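Local coordinates for core protein VP4 (Bluetongue virus, PDB 2JHP) that probably caps viral messenger RNA as a multifunctional enzyme of the inner capsid, with binding sites for guanine and S-adenosylhomocysteine, at residues A[510-515]-A[592-598]; A[516-520]-A[566-571]. All blocks are in the same frame, centred on the assembly; numbering follows the deposited sequence.

How the interactions relate
Interaction 2 is nested along the chain inside the loop that interaction 1 closes, and the centres of the two lie about 11 Å apart. Segments 510-515 and 516-520 are consecutive parts of one loop between strand 499-503 and helix 523-533. In interaction 1 this loop meets a second loop at a partly buried site with two hydrogen bonds and scattered apolar touches. In interaction 2, where every touching residue is buried, it meets the start of helix 568-576 through aromatic packing and one hydroxyl bond. Trp570 connects them, its NE1 lying 3.1 Å from Val512 O in a weak hydrogen bond.

Interaction 1: residues A[510-515]-A[592-598]; sequences PPVPDI and RSAAEVI
The guanidinium of Arg592 meets the ring of Pro510 obliquely, with NH1 3.9 Å from Pro510 CG, and the two side chains cross at about a right angle; this is van der Waals contact at the exposed end. The second flat group, the carboxylate of Asp514, is met at OD1 nearly along its C-O axis by Glu596 N, at 3.1 Å with an N-H...O angle of 143°. Its CG stands anti to the backbone N (chi1 -172°), which turns the acid to the 592-598 side, while OD2 takes a salt bridge from Arg60 and a hydrogen bond with Ser516.

The return bond is between main chains: Ile515 N gives to Glu596 O at 3.1 Å with an N-H...O angle of 149°, the donor somewhat tilted from the carbonyl plane. Asp514 CA adds a CH...O contact to the same oxygen. Apolar pairs flank the polar centre. Val512 CG1 reaches Ala595 CB at 3.8 Å, and Ile515 CG1 lies 3.8 Å from Ile598 CG1.

This is loop-to-loop packing beside helix 470-480, whose Trp479 touches Val512, Asp514 and Ala595. Two acceptors, Asp514 OD1 and Glu596 O, sit 3.2 Å apart; the N-H donors bonded to each, together with Arg60, probably offset their repulsion.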
loop_
_atom_site.group_PDB
_atom_site.type_symbol
_atom_site.label_atom_id
_atom_site.label_comp_id
_atom_site.label_asym_id
_atom_site.label_seq_id
_atom_site.Cartn_x
_atom_site.Cartn_y
_atom_site.Cartn_z
ATOM N N PRO A 510 -15.770 13.671 24.268
ATOM C CA PRO A 510 -15.567 15.101 23.997
ATOM C C PRO A 510 -14.595 15.417 22.887
ATOM O O PRO A 510 -13.577 14.741 22.764
ATOM C CB PRO A 510 -15.064 15.661 25.349
ATOM C CG PRO A 510 -14.793 14.477 26.209
ATOM C CD PRO A 510 -15.692 13.390 25.716
ATOM N N PRO A 511 -14.924 16.432 22.065
ATOM C CA PRO A 511 -14.077 16.897 20.965
ATOM C C PRO A 511 -12.773 17.517 21.472
ATOM O O PRO A 511 -12.584 18.733 21.403
ATOM C CB PRO A 511 -14.955 17.940 20.259
ATOM C CG PRO A 511 -15.959 18.357 21.270
ATOM C CD PRO A 511 -16.189 17.188 22.154
ATOM N N VAL A 512 -11.884 16.665 21.974
ATOM C CA VAL A 512 -10.645 17.094 22.622
ATOM C C VAL A 512 -9.567 17.512 21.579
ATOM O O VAL A 512 -9.548 16.974 20.466
ATOM C CB VAL A 512 -10.153 15.984 23.613
ATOM C CG1 VAL A 512 -9.511 14.826 22.874
ATOM C CG2 VAL A 512 -9.201 16.542 24.652
ATOM N N PRO A 513 -8.688 18.485 21.925
ATOM C CA PRO A 513 -7.684 18.975 20.983
ATOM C C PRO A 513 -6.432 18.097 20.903
ATOM O O PRO A 513 -5.314 18.589 21.120
ATOM C CB PRO A 513 -7.320 20.343 21.562
ATOM C CG PRO A 513 -7.437 20.144 23.035
ATOM C CD PRO A 513 -8.599 19.197 23.215
ATOM N N ASP A 514 -6.614 16.821 20.567
ATOM C CA ASP A 514 -5.497 15.881 20.512
ATOM C C ASP A 514 -4.483 16.161 19.388
ATOM O O ASP A 514 -4.835 16.685 18.334
ATOM C CB ASP A 514 -6.016 14.455 20.411
ATOM C CG ASP A 514 -4.917 13.432 20.535
ATOM O OD1 ASP A 514 -4.460 13.166 21.670
ATOM O OD2 ASP A 514 -4.501 12.907 19.481
ATOM N N ILE A 515 -3.228 15.803 19.650
ATOM C CA ILE A 515 -2.106 15.948 18.720
ATOM C C ILE A 515 -2.458 15.587 17.271
ATOM O O ILE A 515 -2.052 16.279 16.339
ATOM C CB ILE A 515 -0.877 15.141 19.241
ATOM C CG1 ILE A 515 0.062 16.054 20.015
ATOM C CG2 ILE A 515 -0.082 14.492 18.125
ATOM C CD1 ILE A 515 0.895 15.318 21.024
ATOM N N ARG A 592 -8.307 10.031 30.708
ATOM C CA ARG A 592 -9.757 10.313 30.522
ATOM C C ARG A 592 -10.105 10.057 29.057
ATOM O O ARG A 592 -10.729 9.045 28.734
ATOM C CB ARG A 592 -10.270 11.673 31.025
ATOM C CG ARG A 592 -11.686 12.044 30.515
ATOM C CD ARG A 592 -12.846 11.738 31.514
ATOM N NE ARG A 592 -14.046 11.260 30.775
ATOM C CZ ARG A 592 -14.912 12.028 30.072
ATOM N NH1 ARG A 592 -14.760 13.362 29.991
ATOM N NH2 ARG A 592 -15.912 11.444 29.403
ATOM N N SER A 593 -9.683 10.966 28.182
ATOM C CA SER A 593 -9.748 10.726 26.747
ATOM C C SER A 593 -8.467 10.039 26.294
ATOM O O SER A 593 -8.363 9.617 25.135
ATOM C CB SER A 593 -9.953 12.032 25.973
ATOM O OG SER A 593 -11.275 12.522 26.148
ATOM N N ALA A 594 -7.502 9.925 27.216
ATOM C CA ALA A 594 -6.166 9.391 26.898
ATOM C C ALA A 594 -5.528 10.189 25.761
ATOM O O ALA A 594 -4.906 9.630 24.859
ATOM C CB ALA A 594 -6.231 7.884 26.555
ATOM N N ALA A 595 -5.695 11.506 25.823
ATOM C CA ALA A 595 -5.217 12.409 24.786
ATOM C C ALA A 595 -4.114 13.296 25.315
ATOM O O ALA A 595 -4.102 13.651 26.478
ATOM C CB ALA A 595 -6.360 13.270 24.273
ATOM N N GLU A 596 -3.190 13.655 24.437
ATOM C CA GLU A 596 -2.127 14.601 24.754
ATOM C C GLU A 596 -2.076 15.709 23.725
ATOM O O GLU A 596 -2.790 15.675 22.722
ATOM C CB GLU A 596 -0.772 13.905 24.903
ATOM C CG GLU A 596 -0.527 12.767 23.929
ATOM C CD GLU A 596 0.293 11.652 24.550
ATOM O OE1 GLU A 596 0.880 11.874 25.632
ATOM O OE2 GLU A 596 0.353 10.554 23.954
ATOM N N VAL A 597 -1.215 16.682 24.003
ATOM C CA VAL A 597 -1.214 17.977 23.342
ATOM C C VAL A 597 0.230 18.518 23.266
ATOM O O VAL A 597 1.140 17.955 23.888
ATOM C CB VAL A 597 -2.157 18.944 24.139
ATOM C CG1 VAL A 597 -1.556 19.287 25.509
ATOM C CG2 VAL A 597 -2.507 20.198 23.339
ATOM N N ILE A 598 0.447 19.581 22.488
ATOM C CA ILE A 598 1.679 20.379 22.592
ATOM C C ILE A 598 1.422 21.895 22.665
ATOM O O ILE A 598 2.140 22.674 22.033
ATOM C CB ILE A 598 2.674 20.133 21.433
ATOM C CG1 ILE A 598 2.562 18.720 20.860
ATOM C CG2 ILE A 598 4.111 20.454 21.896
ATOM C CD1 ILE A 598 2.990 18.662 19.388
#

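Interaction 2: residues A[516-520]-A[566-571]; sequences SLCRF and TDLFWW
Leu517 packs on Trp570 at the N-terminus of helix 568-576, where Asp567 is the N-cap and its OD2 accepts from Trp570 N at 3.1 Å, from above the carboxylate plane. Arg466 and Ser461 also bind that carboxylate, so the cap is held from outside the helix as well.

The apolar contacts centre on Leu517. With CG anti to the backbone N (chi1 -179°), its branches reach the helix start: CD2 sits over one face of the indole of Trp570, 3.5 Å from the five-ring centroid and 8° off the normal, a CH-pi contact. Leu517 CD1 also rests on the indole, 3.7 Å from Trp570 CE3, and lies beside Thr566 OG1 and Asp567 O.

Among the aromatic and sulfur contacts, Cys518 SG lies at the edge of Trp571, in its plane and 3.9 Å from CD1. The ring of Phe520 and that indole meet obliquely with planes at 84°, while Thr566 CG2 lies at the phenyl edge. Beyond the two segments, helix 551-561 packs on Phe520 and Trp571.

Polar bonding joins the loop to the residue preceding the N-cap: Thr566 OG1 donates to Leu517 O at 2.6 Å, somewhat tilted from the carbonyl plane.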
loop_
_atom_site.group_PDB
_atom_site.type_symbol
_atom_site.label_atom_id
_atom_site.label_comp_id
_atom_site.label_asym_id
_atom_site.label_seq_id
_atom_site.Cartn_x
_atom_site.Cartn_y
_atom_site.Cartn_z
ATOM N N SER A 516 -3.229 14.511 17.102
ATOM C CA SER A 516 -3.721 14.063 15.804
ATOM C C SER A 516 -4.361 15.214 15.037
ATOM O O SER A 516 -4.211 15.329 13.828
ATOM C CB SER A 516 -4.731 12.929 16.009
ATOM O OG SER A 516 -5.858 13.358 16.751
ATOM N N LEU A 517 -5.079 16.059 15.766
ATOM C CA LEU A 517 -5.720 17.235 15.203
ATOM C C LEU A 517 -4.761 18.446 15.146
ATOM O O LEU A 517 -4.641 19.095 14.107
ATOM C CB LEU A 517 -6.973 17.563 16.024
ATOM C CG LEU A 517 -7.856 18.749 15.635
ATOM C CD1 LEU A 517 -8.550 18.501 14.302
ATOM C CD2 LEU A 517 -8.874 19.060 16.747
ATOM N N CYS A 518 -4.076 18.715 16.262
ATOM C CA CYS A 518 -3.393 19.982 16.493
ATOM C C CYS A 518 -1.897 19.850 16.724
ATOM O O CYS A 518 -1.451 19.394 17.777
ATOM C CB CYS A 518 -4.031 20.721 17.674
ATOM S SG CYS A 518 -5.777 21.078 17.448
ATOM N N ARG A 519 -1.131 20.256 15.715
ATOM C CA ARG A 519 0.316 20.377 15.835
ATOM C C ARG A 519 0.727 21.791 15.423
ATOM O O ARG A 519 1.223 22.550 16.248
ATOM C CB ARG A 519 1.025 19.276 15.032
ATOM C CG ARG A 519 0.912 17.877 15.698
ATOM C CD ARG A 519 0.894 16.721 14.712
ATOM N NE ARG A 519 -0.425 16.574 14.097
ATOM C CZ ARG A 519 -0.674 16.696 12.799
ATOM N NH1 ARG A 519 0.317 16.939 11.939
ATOM N NH2 ARG A 519 -1.918 16.557 12.357
ATOM N N PHE A 520 0.470 22.138 14.161
ATOM C CA PHE A 520 0.669 23.483 13.587
ATOM C C PHE A 520 2.104 23.983 13.711
ATOM O O PHE A 520 2.350 25.164 14.009
ATOM C CB PHE A 520 -0.322 24.501 14.167
ATOM C CG PHE A 520 -1.757 24.107 14.010
ATOM C CD1 PHE A 520 -2.559 23.912 15.129
ATOM C CD2 PHE A 520 -2.316 23.925 12.741
ATOM C CE1 PHE A 520 -3.887 23.550 14.994
ATOM C CE2 PHE A 520 -3.641 23.551 12.594
ATOM C CZ PHE A 520 -4.429 23.366 13.726
ATOM N N THR A 566 -5.603 19.754 8.471
ATOM C CA THR A 566 -6.281 19.276 9.681
ATOM C C THR A 566 -7.799 19.276 9.482
ATOM O O THR A 566 -8.285 19.767 8.461
ATOM C CB THR A 566 -5.878 20.091 10.926
ATOM O OG1 THR A 566 -6.263 19.382 12.111
ATOM C CG2 THR A 566 -6.527 21.490 10.911
ATOM N N ASP A 567 -8.539 18.732 10.453
ATOM C CA ASP A 567 -9.993 18.536 10.319
ATOM C C ASP A 567 -10.793 19.739 10.823
ATOM O O ASP A 567 -10.882 19.984 12.028
ATOM C CB ASP A 567 -10.444 17.221 10.984
ATOM C CG ASP A 567 -11.890 16.842 10.631
ATOM O OD1 ASP A 567 -12.221 16.782 9.431
ATOM O OD2 ASP A 567 -12.701 16.584 11.546
ATOM N N LEU A 568 -11.377 20.478 9.883
ATOM C CA LEU A 568 -12.210 21.637 10.194
ATOM C C LEU A 568 -13.391 21.307 11.096
ATOM O O LEU A 568 -13.630 21.992 12.083
ATOM C CB LEU A 568 -12.705 22.319 8.915
ATOM C CG LEU A 568 -11.702 23.221 8.186
ATOM C CD1 LEU A 568 -12.396 23.926 7.033
ATOM C CD2 LEU A 568 -11.076 24.245 9.130
ATOM N N PHE A 569 -14.125 20.254 10.760
ATOM C CA PHE A 569 -15.336 19.908 11.509
ATOM C C PHE A 569 -15.026 19.646 12.977
ATOM O O PHE A 569 -15.643 20.217 13.857
ATOM C CB PHE A 569 -16.017 18.684 10.907
ATOM C CG PHE A 569 -17.496 18.817 10.812
ATOM C CD1 PHE A 569 -18.138 18.755 9.578
ATOM C CD2 PHE A 569 -18.249 19.031 11.948
ATOM C CE1 PHE A 569 -19.517 18.899 9.490
ATOM C CE2 PHE A 569 -19.601 19.169 11.866
ATOM C CZ PHE A 569 -20.250 19.101 10.638
ATOM N N TRP A 570 -14.057 18.771 13.227
ATOM C CA TRP A 570 -13.603 18.459 14.578
ATOM C C TRP A 570 -13.002 19.701 15.261
ATOM O O TRP A 570 -13.272 19.967 16.436
ATOM C CB TRP A 570 -12.606 17.303 14.490
ATOM C CG TRP A 570 -11.899 16.927 15.734
ATOM C CD1 TRP A 570 -12.156 17.368 17.001
ATOM C CD2 TRP A 570 -10.836 15.977 15.844
ATOM N NE1 TRP A 570 -11.297 16.765 17.893
ATOM C CE2 TRP A 570 -10.476 15.907 17.205
ATOM C CE3 TRP A 570 -10.148 15.172 14.916
ATOM C CZ2 TRP A 570 -9.455 15.076 17.667
ATOM C CZ3 TRP A 570 -9.127 14.350 15.376
ATOM C CH2 TRP A 570 -8.799 14.303 16.741
ATOM N N TRP A 571 -12.212 20.459 14.504
ATOM C CA TRP A 571 -11.599 21.692 15.002
ATOM C C TRP A 571 -12.656 22.729 15.416
ATOM O O TRP A 571 -12.620 23.226 16.535
ATOM C CB TRP A 571 -10.620 22.264 13.973
ATOM C CG TRP A 571 -9.604 23.178 14.557
ATOM C CD1 TRP A 571 -8.455 22.823 15.199
ATOM C CD2 TRP A 571 -9.634 24.608 14.542
ATOM N NE1 TRP A 571 -7.765 23.945 15.590
ATOM C CE2 TRP A 571 -8.471 25.055 15.205
ATOM C CE3 TRP A 571 -10.542 25.561 14.045
ATOM C CZ2 TRP A 571 -8.190 26.410 15.386
ATOM C CZ3 TRP A 571 -10.257 26.906 14.218
ATOM C CH2 TRP A 571 -9.095 27.317 14.885
#